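PDB 6C62: 1-carboxybiuret hydrolase subunit AtzE from Pseudomonas sp., which hydrolyses 1-carboxybiuret to urea-1,3-dicarboxylate and ammonia, a step in the breakdown of the herbicide atrazine. Local coordinates for residues A26-T31 against A160-L165; Q105-A110 against D224-P229; V412-W417 against I426-I431. All blocks are in the same frame, centred on the assembly; numbering follows the deposited sequence. Where two conformers were deposited one is given.

Contact 1 of 3, residues A26-T31 against A160-L165; sequences ATIGAT and AGQVPL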
loop_
_atom_site.group_PDB
_atom_site.type_symbol
_atom_site.label_atom_id
_atom_site.label_comp_id
_atom_site.label_asym_id
_atom_site.label_seq_id
_atom_site.Cartn_x
_atom_site.Cartn_y
_atom_site.Cartn_z
ATOM N N ALA A 26 -36.976 26.252 -7.975
ATOM C CA ALA A 26 -37.361 27.157 -9.037
ATOM C C ALA A 26 -36.101 27.747 -9.728
ATOM O O ALA A 26 -36.060 27.871 -10.938
ATOM C CB ALA A 26 -38.239 28.255 -8.471
ATOM N N THR A 27 -35.067 28.084 -8.959
ATOM C CA THR A 27 -33.805 28.552 -9.582
ATOM C C THR A 27 -33.152 27.488 -10.474
ATOM O O THR A 27 -32.692 27.766 -11.590
ATOM C CB THR A 27 -32.818 28.991 -8.511
ATOM O OG1 THR A 27 -33.456 29.988 -7.711
ATOM C CG2 THR A 27 -31.536 29.600 -9.121
ATOM N N ILE A 28 -33.173 26.245 -10.012
ATOM C CA ILE A 28 -32.628 25.152 -10.807
ATOM C C ILE A 28 -33.446 25.047 -12.104
ATOM O O ILE A 28 -32.870 24.962 -13.200
ATOM C CB ILE A 28 -32.627 23.834 -10.008
ATOM C CG1 ILE A 28 -31.586 23.940 -8.894
ATOM C CG2 ILE A 28 -32.320 22.646 -10.923
ATOM C CD1 ILE A 28 -31.797 22.899 -7.792
ATOM N N GLY A 29 -34.775 25.063 -11.981
ATOM C CA GLY A 29 -35.666 24.948 -13.146
ATOM C C GLY A 29 -35.378 26.046 -14.141
ATOM O O GLY A 29 -35.341 25.798 -15.342
ATOM N N ALA A 30 -35.166 27.260 -13.656
ATOM C CA ALA A 30 -34.934 28.385 -14.568
ATOM C C ALA A 30 -33.551 28.501 -15.178
ATOM O O ALA A 30 -33.427 29.085 -16.260
ATOM C CB ALA A 30 -35.285 29.685 -13.903
ATOM N N THR A 31 -32.507 27.970 -14.531
ATOM C CA THR A 31 -31.119 28.192 -14.956
ATOM C C THR A 31 -30.408 26.952 -15.477
ATOM O O THR A 31 -29.438 27.068 -16.213
ATOM C CB THR A 31 -30.250 28.726 -13.782
ATOM O OG1 THR A 31 -30.259 27.764 -12.685
ATOM C CG2 THR A 31 -30.777 30.087 -13.308
ATOM N N ALA A 160 -23.985 29.711 -9.830
ATOM C CA ALA A 160 -25.275 30.063 -10.428
ATOM C C ALA A 160 -26.333 30.374 -9.380
ATOM O O ALA A 160 -27.462 30.652 -9.775
ATOM C CB ALA A 160 -25.768 28.898 -11.288
ATOM N N GLY A 161 -26.031 30.308 -8.077
ATOM C CA GLY A 161 -27.020 30.526 -7.030
ATOM C C GLY A 161 -28.060 29.418 -6.857
ATOM O O GLY A 161 -29.080 29.641 -6.236
ATOM N N GLN A 162 -27.816 28.204 -7.387
ATOM C CA GLN A 162 -28.802 27.102 -7.271
ATOM C C GLN A 162 -28.792 26.508 -5.853
ATOM O O GLN A 162 -29.845 26.234 -5.306
ATOM C CB GLN A 162 -28.562 26.004 -8.308
ATOM C CG GLN A 162 -28.733 26.469 -9.773
ATOM C CD GLN A 162 -28.114 25.518 -10.796
ATOM O OE1 GLN A 162 -27.430 24.579 -10.415
ATOM N NE2 GLN A 162 -28.373 25.734 -12.085
ATOM N N VAL A 163 -27.606 26.262 -5.313
ATOM C CA VAL A 163 -27.446 25.842 -3.935
ATOM C C VAL A 163 -26.279 26.555 -3.299
ATOM O O VAL A 163 -25.378 26.985 -3.987
ATOM C CB VAL A 163 -27.232 24.284 -3.793
ATOM C CG1 VAL A 163 -28.479 23.557 -4.205
ATOM C CG2 VAL A 163 -26.081 23.795 -4.638
ATOM N N PRO A 164 -26.306 26.716 -1.972
ATOM C CA PRO A 164 -25.233 27.349 -1.237
ATOM C C PRO A 164 -24.032 26.405 -0.874
ATOM O O PRO A 164 -22.996 26.896 -0.510
ATOM C CB PRO A 164 -25.916 27.825 0.044
ATOM C CG PRO A 164 -26.994 26.809 0.291
ATOM C CD PRO A 164 -27.492 26.476 -1.106
ATOM N N LEU A 165 -24.221 25.081 -0.975
ATOM C CA LEU A 165 -23.271 24.049 -0.550
ATOM C C LEU A 165 -23.356 22.919 -1.546
ATOM O O LEU A 165 -24.459 22.541 -1.984
ATOM C CB LEU A 165 -23.673 23.536 0.825
ATOM C CG LEU A 165 -22.972 22.278 1.383
ATOM C CD1 LEU A 165 -21.486 22.526 1.636
ATOM C CD2 LEU A 165 -23.626 21.877 2.703
#
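The carboxamide of Gln162, the flat group of this contact, meets Thr31 at its edge: OG1 lies in the plane of the amide. Gln162 NE2 donates to Thr31 OG1 over 2.8 Å in a nearly straight bond, 168° at the hydrogen. The same NE2 also hydrogen-bonds Asp32 OD1, so two bonds to helix 17-35 fix the rotation of the amide. Gln162 gets there from a Schellman motif that ends helix 152-159: Gly161, with a positive phi, breaks the helix and leads the chain past Thr27 and Ile28 of helix 17-35 toward strand 165-170. Gln162 CG stands anti to its carbonyl carbon and the chain is extended beyond it, which carries the amide past the Thr31 side chain in the opposite direction. Nearer the backbone, Gln162 CB and CG pack on Ile28, whose CG1 approaches Gln162 CB to 3.7 Å, the two side chains crossing at about a right angle. Thr27 adds its methyl at the turn, CG2 lying 3.8 Å from Gly161 O, while its OG1 is held by Glu23 O within the helix. The Thr31 hydroxyl both accepts and donates. Its OG1 sits between the backbone N and the carbonyl carbon (chi1 60°), from where it donates to Thr27 O over 2.7 Å; Thr31 N and OG1 grip that oxygen from opposite faces of its carbonyl plane.

Contact 2 of 3, residues Q105-A110 against D224-P229; sequences QRLKAA and DAMQGP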
loop_
_atom_site.group_PDB
_atom_site.type_symbol
_atom_site.label_atom_id
_atom_site.label_comp_id
_atom_site.label_asym_id
_atom_site.label_seq_id
_atom_site.Cartn_x
_atom_site.Cartn_y
_atom_site.Cartn_z
ATOM N N GLN A 105 -25.395 11.096 4.580
ATOM C CA GLN A 105 -26.066 10.756 5.858
ATOM C C GLN A 105 -25.734 11.774 6.943
ATOM O O GLN A 105 -26.606 12.191 7.682
ATOM C CB GLN A 105 -25.673 9.370 6.397
ATOM C CG GLN A 105 -25.970 8.157 5.482
ATOM C CD GLN A 105 -25.395 6.767 5.931
ATOM O OE1 GLN A 105 -24.791 6.587 7.039
ATOM N NE2 GLN A 105 -25.515 5.785 5.000
ATOM N N ARG A 106 -24.469 12.190 7.026
ATOM C CA ARG A 106 -24.061 13.190 8.039
ATOM C C ARG A 106 -24.646 14.590 7.782
ATOM O O ARG A 106 -25.050 15.278 8.736
ATOM C CB ARG A 106 -22.547 13.158 8.206
ATOM C CG ARG A 106 -22.143 11.858 8.868
ATOM C CD ARG A 106 -20.682 11.733 9.120
ATOM N NE ARG A 106 -20.320 10.393 9.578
ATOM C CZ ARG A 106 -19.059 10.056 9.861
ATOM N NH1 ARG A 106 -18.067 10.923 9.717
ATOM N NH2 ARG A 106 -18.765 8.824 10.261
ATOM N N LEU A 107 -24.744 14.989 6.504
ATOM C CA LEU A 107 -25.336 16.271 6.183
ATOM C C LEU A 107 -26.833 16.234 6.497
ATOM O O LEU A 107 -27.385 17.169 7.027
ATOM C CB LEU A 107 -25.085 16.694 4.738
ATOM C CG LEU A 107 -23.619 17.116 4.440
ATOM C CD1 LEU A 107 -23.473 17.387 2.933
ATOM C CD2 LEU A 107 -23.155 18.285 5.254
ATOM N N LYS A 108 -27.487 15.143 6.124
ATOM C CA LYS A 108 -28.888 14.914 6.446
ATOM C C LYS A 108 -29.146 15.022 7.990
ATOM O O LYS A 108 -30.061 15.732 8.395
ATOM C CB LYS A 108 -29.355 13.569 5.916
ATOM C CG LYS A 108 -30.759 13.258 6.332
ATOM C CD LYS A 108 -31.285 11.994 5.694
ATOM C CE LYS A 108 -32.112 11.172 6.687
ATOM N NZ LYS A 108 -33.597 10.977 6.432
ATOM N N ALA A 109 -28.316 14.358 8.798
ATOM C CA ALA A 109 -28.396 14.412 10.269
ATOM C C ALA A 109 -28.206 15.830 10.783
ATOM O O ALA A 109 -28.720 16.150 11.826
ATOM C CB ALA A 109 -27.371 13.473 10.955
ATOM N N ALA A 110 -27.399 16.651 10.097
ATOM C CA ALA A 110 -27.249 18.028 10.474
ATOM C C ALA A 110 -28.403 18.942 9.980
ATOM O O ALA A 110 -28.382 20.115 10.249
ATOM C CB ALA A 110 -25.909 18.556 9.964
ATOM N N ASP A 224 -17.477 20.511 9.551
ATOM C CA ASP A 224 -17.787 20.021 10.940
ATOM C C ASP A 224 -18.901 18.977 11.017
ATOM O O ASP A 224 -18.736 17.935 11.652
ATOM C CB ASP A 224 -18.080 21.168 11.893
ATOM C CG ASP A 224 -16.788 21.954 12.292
ATOM O OD1 ASP A 224 -15.642 21.689 11.704
ATOM O OD2 ASP A 224 -16.939 22.884 13.155
ATOM N N ALA A 225 -19.949 19.177 10.239
ATOM C CA ALA A 225 -21.039 18.217 10.157
ATOM C C ALA A 225 -20.628 16.835 9.632
ATOM O O ALA A 225 -21.194 15.807 10.075
ATOM C CB ALA A 225 -22.164 18.807 9.290
ATOM N N MET A 226 -19.659 16.824 8.721
ATOM C CA MET A 226 -19.232 15.611 8.029
ATOM C C MET A 226 -18.095 14.793 8.743
ATOM O O MET A 226 -17.856 13.641 8.462
ATOM C CB MET A 226 -18.770 16.026 6.635
ATOM C CG MET A 226 -19.939 16.401 5.774
ATOM S SD MET A 226 -19.474 16.531 4.013
ATOM C CE MET A 226 -18.462 17.992 4.042
ATOM N N GLN A 227 -17.432 15.439 9.672
ATOM C CA GLN A 227 -16.281 14.852 10.369
ATOM C C GLN A 227 -16.658 13.690 11.267
ATOM O O GLN A 227 -17.764 13.660 11.793
ATOM C CB GLN A 227 -15.624 15.881 11.261
ATOM C CG GLN A 227 -14.682 16.869 10.595
ATOM C CD GLN A 227 -13.880 17.608 11.658
ATOM O OE1 GLN A 227 -13.144 16.978 12.384
ATOM N NE2 GLN A 227 -14.044 18.938 11.751
ATOM N N GLY A 228 -15.734 12.748 11.447
ATOM C CA GLY A 228 -15.933 11.665 12.389
ATOM C C GLY A 228 -15.353 10.372 11.847
ATOM O O GLY A 228 -15.423 10.120 10.630
ATOM N N PRO A 229 -14.838 9.524 12.741
ATOM C CA PRO A 229 -14.357 8.203 12.323
ATOM C C PRO A 229 -15.441 7.362 11.692
ATOM O O PRO A 229 -16.608 7.580 11.933
ATOM C CB PRO A 229 -13.867 7.543 13.621
ATOM C CG PRO A 229 -14.505 8.313 14.716
ATOM C CD PRO A 229 -14.847 9.679 14.223
HETATM O O HOH W 1 -23.772 15.541 10.991
#
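Arg106 reaches out from helix 102-109, extended from CG to NE, and brings its guanidinium edge against backbone carbonyls at and just after the end of helix 216-226. NH1 carries two of the bonds: Arg106 NH1 lies 3.0 Å from Met226 O and, more directly aligned, 2.9 Å from Gly228 O with 171° at the hydrogen. Both oxygens are close to the guanidinium plane, although NH1 stands above the plane of either carbonyl. The third bond runs from Arg106 NH2 to Pro229 O over 3.0 Å and is more bent, the oxygen tilted 19° from the guanidinium plane. A positive group at the carboxyl end of a helix probably also gains from the helix dipole. A methionine here would probably leave the carbonyls of Met226, Gly228 and Pro229 without their shared donor and the turn after the helix freer to shift. A beta carbon on Gly228 would press on the Gln227 carbonyl oxygen and also come within 3.1 Å of Arg106 NH1. Between the two backbones a water donates to both Arg106 O (2.6 Å) and Ala225 O (2.7 Å), bridging them. Beside it the contact turns apolar. Leu107 and Met226 cross obliquely, with Leu107 CD2 3.8 Å from Met226 CG, and the CB atoms of Ala110 and Ala225 touch at 3.8 Å. Leu107 and Met226 both rest on Leu167 of strand 165-170, and Leu66 touches Leu107 and Ala225, so the two helix ends pack together over the central sheet.

Contact 3 of 3, residues V412-W417 against I426-I431; sequences VAAPTW and IGVQLI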
loop_
_atom_site.group_PDB
_atom_site.type_symbol
_atom_site.label_atom_id
_atom_site.label_comp_id
_atom_site.label_asym_id
_atom_site.label_seq_id
_atom_site.Cartn_x
_atom_site.Cartn_y
_atom_site.Cartn_z
ATOM N N VAL A 412 -7.687 25.075 1.426
ATOM C CA VAL A 412 -8.886 25.904 1.110
ATOM C C VAL A 412 -8.552 26.639 -0.170
ATOM O O VAL A 412 -7.464 27.256 -0.313
ATOM C CB VAL A 412 -9.208 26.889 2.203
ATOM C CG1 VAL A 412 -10.198 27.972 1.764
ATOM C CG2 VAL A 412 -9.793 26.182 3.378
ATOM N N ALA A 413 -9.483 26.557 -1.097
ATOM C CA ALA A 413 -9.432 27.297 -2.349
ATOM C C ALA A 413 -10.332 28.544 -2.221
ATOM O O ALA A 413 -11.537 28.447 -2.048
ATOM C CB ALA A 413 -9.854 26.459 -3.523
ATOM N N ALA A 414 -9.684 29.687 -2.152
ATOM C CA ALA A 414 -10.341 30.968 -1.916
ATOM C C ALA A 414 -10.521 31.722 -3.256
ATOM O O ALA A 414 -9.549 31.902 -3.995
ATOM C CB ALA A 414 -9.498 31.809 -0.977
ATOM N N PRO A 415 -11.749 32.157 -3.571
ATOM C CA PRO A 415 -12.043 32.779 -4.877
ATOM C C PRO A 415 -11.632 34.275 -4.903
ATOM O O PRO A 415 -11.979 34.999 -3.969
ATOM C CB PRO A 415 -13.546 32.611 -5.013
ATOM C CG PRO A 415 -14.036 32.645 -3.590
ATOM C CD PRO A 415 -12.955 31.980 -2.759
ATOM N N THR A 416 -10.816 34.666 -5.875
ATOM C CA THR A 416 -10.371 36.046 -6.057
ATOM C C THR A 416 -10.625 36.502 -7.496
ATOM O O THR A 416 -10.981 35.688 -8.394
ATOM C CB THR A 416 -8.871 36.233 -5.746
ATOM O OG1 THR A 416 -8.117 35.698 -6.811
ATOM C CG2 THR A 416 -8.433 35.526 -4.443
ATOM N N TRP A 417 -10.511 37.820 -7.702
ATOM C CA TRP A 417 -11.001 38.462 -8.916
ATOM C C TRP A 417 -9.893 39.406 -9.408
ATOM O O TRP A 417 -9.966 40.588 -9.179
ATOM C CB TRP A 417 -12.315 39.193 -8.652
ATOM C CG TRP A 417 -13.400 38.217 -8.252
ATOM C CD1 TRP A 417 -13.667 37.763 -6.998
ATOM C CD2 TRP A 417 -14.297 37.555 -9.112
ATOM N NE1 TRP A 417 -14.704 36.881 -7.022
ATOM C CE2 TRP A 417 -15.106 36.715 -8.316
ATOM C CE3 TRP A 417 -14.493 37.555 -10.506
ATOM C CZ2 TRP A 417 -16.110 35.899 -8.863
ATOM C CZ3 TRP A 417 -15.517 36.768 -11.040
ATOM C CH2 TRP A 417 -16.297 35.948 -10.215
ATOM N N ILE A 426 -10.137 33.586 -10.356
ATOM C CA ILE A 426 -9.087 32.600 -10.201
ATOM C C ILE A 426 -8.869 32.373 -8.722
ATOM O O ILE A 426 -8.988 33.281 -7.921
ATOM C CB ILE A 426 -7.824 32.995 -10.991
ATOM C CG1 ILE A 426 -6.980 31.781 -11.307
ATOM C CG2 ILE A 426 -7.045 34.041 -10.241
ATOM C CD1 ILE A 426 -5.915 32.055 -12.347
ATOM N N GLY A 427 -8.640 31.122 -8.331
ATOM C CA GLY A 427 -8.560 30.780 -6.938
ATOM C C GLY A 427 -7.141 30.772 -6.406
ATOM O O GLY A 427 -6.164 30.622 -7.181
ATOM N N VAL A 428 -7.041 30.906 -5.078
ATOM C CA VAL A 428 -5.786 30.729 -4.384
ATOM C C VAL A 428 -5.879 29.532 -3.441
ATOM O O VAL A 428 -6.847 29.416 -2.673
ATOM C CB VAL A 428 -5.422 32.035 -3.616
ATOM C CG1 VAL A 428 -6.336 32.283 -2.452
ATOM C CG2 VAL A 428 -4.028 31.955 -3.069
ATOM N N GLN A 429 -4.851 28.677 -3.459
ATOM C CA GLN A 429 -4.728 27.568 -2.498
ATOM C C GLN A 429 -4.071 28.080 -1.207
ATOM O O GLN A 429 -2.972 28.669 -1.247
ATOM C CB GLN A 429 -3.848 26.447 -3.057
ATOM C CG GLN A 429 -4.345 25.790 -4.332
ATOM C CD GLN A 429 -3.515 24.576 -4.722
ATOM O OE1 GLN A 429 -3.774 23.467 -4.228
ATOM N NE2 GLN A 429 -2.544 24.749 -5.640
ATOM N N LEU A 430 -4.737 27.839 -0.088
ATOM C CA LEU A 430 -4.179 28.048 1.249
ATOM C C LEU A 430 -3.929 26.656 1.828
ATOM O O LEU A 430 -4.872 25.905 2.131
ATOM C CB LEU A 430 -5.169 28.836 2.083
ATOM C CG LEU A 430 -5.671 30.165 1.455
ATOM C CD1 LEU A 430 -6.824 30.713 2.236
ATOM C CD2 LEU A 430 -4.564 31.160 1.377
ATOM N N ILE A 431 -2.659 26.273 1.902
ATOM C CA ILE A 431 -2.231 24.885 2.125
ATOM C C ILE A 431 -1.661 24.837 3.519
ATOM O O ILE A 431 -0.827 25.678 3.880
ATOM C CB ILE A 431 -1.132 24.447 1.148
ATOM C CG1 ILE A 431 -1.524 24.760 -0.289
ATOM C CG2 ILE A 431 -0.807 22.978 1.266
ATOM C CD1 ILE A 431 -0.396 24.832 -1.279
#
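Strands 412-416 and 426-431 run antiparallel, their short axes 4.4 Å apart at closest approach with 148° between their directions, and form a beta hairpin within the mixed central sheet of the amidase fold. Val412 with Leu430, Ala414 with Val428 and Thr416 with Ile426 are the hydrogen-bonded pairs; Leu430 N to Val412 O, at 2.8 Å, lies in the carbonyl plane, whereas the two backbone bonds of the Thr416 pair are tilted 33° from theirs. CA-H···O contacts supplement the ladder, Gly427 CA lying 3.3 Å from Ala414 O, which also accepts from Val428 N. Val412, Ala414, Thr416, Ile426, Val428 and Leu430 share one face of the sheet, which packs on helices 270-283 and 437-449. Leu430 touches both helices, and its CD1 comes to 4.3 Å from Ala414 CB. Val428 was modelled in two conformers, so its close approach to Ala414 CB is doubtful in detail. Ala413, Pro415 and Gln429 turn to the opposite face. There both polar atoms of the Gln429 amide are engaged: NE2 donates to Pro370 O and Leu400 O, and OE1 accepts from Arg176 NH1. At the far end, Thr416 OG1 stands between its own backbone N and carbonyl carbon (chi1 75°), which turns the hydroxyl onto the neighbouring strand. It donates to Ile426 O over 2.8 Å, while Thr416 N reaches that oxygen from the other face of its plane at 3.1 Å.

Contact 3 is part of the mixed sheet, while contacts 1 and 2 lie against it. Contacts 1 and 2 interleave along the chain; their centres lie about 23 Å apart, yet their nearest atoms come within about 4 Å without touching. Strand 165-170 relates them: segment 160-165 leads into it, and its Leu167 underlies contact 2. Contact 3 follows both in sequence, its centre about 23 Å from that of contact 1 and about 25 Å from that of contact 2. Contact 2 brings Leu107 to about 11 Å from Lys74, probably part of the charge relay, side chain to side chain, and contact 3 brings Ala413 to about 11 Å from Ser174, the probable nucleophile. Contact 1 lies away from these sites.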